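Local coordinates for protein protelomerase (Agrobacterium tumefaciens, PDB 4F43) that generates and protects the hairpin ends of the linear chromosome, probably by cutting and rejoining DNA strands at replicated telomere junctions, at residues A[143-147]-A[212-216]. The protein carries 1 engineered substitution. Residues are numbered along the deposited sequence; the frame is centred on the assembly and turned at random.
Sequences IGIGL and AYKRL
Helix segments 143-147 and 212-216 run roughly antiparallel, 142° between their directions, with axes 10.1 Å apart at closest approach; Ile143 lies beside Ala212 and Leu147 beside Tyr213. Ile143 works with both of its branches. Its CG1 stands beside the backbone N (chi1 -54°), which leaves CG2 anti to that N and carries this methyl onto the turn from Ala212 to Leu216. There Ile143 CG2 sits 3.2 Å from Ala212 O, a close approach, and 3.8 Å from Ala212 CB. The same methyl also meets Leu216 CB. Ala212 O already accepts the helical bond from Leu216 N, so the methyl packs against a carbonyl that has its partner. The CG1 branch reaches Arg215 on the same helix. Ile143 CD1 lies over the centre of one face of the Arg215 guanidinium, 4.1 Å from Arg215 NH2. The Arg215 chain bends at chi3 (56°) and crosses the isoleucine at about a right angle.

One turn on, Leu147 reaches across with a single methyl. Leu147 CD2 touches Leu216 CD2 at 3.9 Å and Tyr213 CB at 4.1 Å, near the plane of the tyrosine ring at its edge. The ring leads away and stacks edge-to-face with Phe164. Leu135 adds to the same core, touching Leu147 and Ala212. Cohesion between these two helices of the telomere resolvase catalytic domain thus comes from close apolar fit, without a hydrogen bond or salt bridge between the segments. The polar ends of Tyr213 and Arg215 bond instead to main-chain oxygens, of Ala162 and, weakly, of Ser137.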
loop_
_atom_site.group_PDB
_atom_site.type_symbol
_atom_site.label_atom_id
_atom_site.label_comp_id
_atom_site.label_asym_id
_atom_site.label_seq_id
_atom_site.Cartn_x
_atom_site.Cartn_y
_atom_site.Cartn_z
ATOM N N ILE A 143 -8.345 16.701 -2.111
ATOM C CA ILE A 143 -9.500 15.834 -2.310
ATOM C C ILE A 143 -9.095 14.377 -2.127
ATOM O O ILE A 143 -9.841 13.581 -1.556
ATOM C CB ILE A 143 -10.109 16.015 -3.714
ATOM C CG1 ILE A 143 -10.442 17.484 -3.972
ATOM C CG2 ILE A 143 -11.350 15.150 -3.876
ATOM C CD1 ILE A 143 -11.085 17.732 -5.317
ATOM N N GLY A 144 -7.903 14.040 -2.609
ATOM C CA GLY A 144 -7.359 12.705 -2.442
ATOM C C GLY A 144 -7.156 12.348 -0.982
ATOM O O GLY A 144 -7.563 11.276 -0.540
ATOM N N ILE A 145 -6.528 13.254 -0.235
ATOM C CA ILE A 145 -6.302 13.060 1.195
ATOM C C ILE A 145 -7.614 12.845 1.942
ATOM O O ILE A 145 -7.760 11.886 2.707
ATOM C CB ILE A 145 -5.589 14.273 1.815
ATOM C CG1 ILE A 145 -4.285 14.563 1.075
ATOM C CG2 ILE A 145 -5.330 14.040 3.297
ATOM C CD1 ILE A 145 -3.755 15.952 1.318
ATOM N N GLY A 146 -8.563 13.747 1.714
ATOM C CA GLY A 146 -9.871 13.655 2.336
ATOM C C GLY A 146 -10.576 12.362 1.981
ATOM O O GLY A 146 -11.292 11.787 2.799
ATOM N N LEU A 147 -10.366 11.903 0.751
ATOM C CA LEU A 147 -10.950 10.651 0.289
ATOM C C LEU A 147 -10.331 9.472 1.033
ATOM O O LEU A 147 -11.025 8.523 1.387
ATOM C CB LEU A 147 -10.757 10.495 -1.220
ATOM C CG LEU A 147 -11.996 10.103 -2.026
ATOM C CD1 LEU A 147 -13.211 10.863 -1.530
ATOM C CD2 LEU A 147 -11.765 10.381 -3.502
ATOM N N ALA A 212 -16.948 14.515 -4.620
ATOM C CA ALA A 212 -15.523 14.816 -4.505
ATOM C C ALA A 212 -14.680 13.920 -5.406
ATOM O O ALA A 212 -13.689 14.361 -5.985
ATOM C CB ALA A 212 -15.071 14.687 -3.063
ATOM N N TYR A 213 -15.083 12.659 -5.515
ATOM C CA TYR A 213 -14.399 11.707 -6.379
ATOM C C TYR A 213 -14.620 12.054 -7.847
ATOM O O TYR A 213 -13.689 12.004 -8.656
ATOM C CB TYR A 213 -14.879 10.284 -6.092
ATOM C CG TYR A 213 -14.465 9.275 -7.137
ATOM C CD1 TYR A 213 -13.162 8.797 -7.196
ATOM C CD2 TYR A 213 -15.380 8.797 -8.067
ATOM C CE1 TYR A 213 -12.783 7.874 -8.152
ATOM C CE2 TYR A 213 -15.011 7.876 -9.027
ATOM C CZ TYR A 213 -13.711 7.417 -9.065
ATOM O OH TYR A 213 -13.336 6.499 -10.018
ATOM N N LYS A 214 -15.857 12.413 -8.180
ATOM C CA LYS A 214 -16.204 12.778 -9.548
ATOM C C LYS A 214 -15.424 14.014 -9.983
ATOM O O LYS A 214 -15.065 14.154 -11.153
ATOM C CB LYS A 214 -17.708 13.025 -9.676
ATOM C CG LYS A 214 -18.227 12.912 -11.098
ATOM C CD LYS A 214 -17.959 11.526 -11.662
ATOM C CE LYS A 214 -18.436 11.407 -13.100
ATOM N NZ LYS A 214 -18.144 10.062 -13.668
ATOM N N ARG A 215 -15.159 14.906 -9.032
ATOM C CA ARG A 215 -14.335 16.079 -9.299
ATOM C C ARG A 215 -12.865 15.690 -9.417
ATOM O O ARG A 215 -12.137 16.223 -10.255
ATOM C CB ARG A 215 -14.509 17.117 -8.190
ATOM C CG ARG A 215 -15.887 17.752 -8.140
ATOM C CD ARG A 215 -16.048 18.588 -6.884
ATOM N NE ARG A 215 -15.009 19.606 -6.773
ATOM C CZ ARG A 215 -14.549 20.079 -5.619
ATOM N NH1 ARG A 215 -15.032 19.620 -4.473
ATOM N NH2 ARG A 215 -13.602 21.007 -5.611
ATOM N N LEU A 216 -12.440 14.761 -8.566
ATOM C CA LEU A 216 -11.061 14.286 -8.549
ATOM C C LEU A 216 -10.658 13.670 -9.882
ATOM O O LEU A 216 -9.570 13.929 -10.394
ATOM C CB LEU A 216 -10.873 13.251 -7.437
ATOM C CG LEU A 216 -9.573 12.442 -7.468
ATOM C CD1 LEU A 216 -8.397 13.264 -6.959
ATOM C CD2 LEU A 216 -9.720 11.150 -6.677
#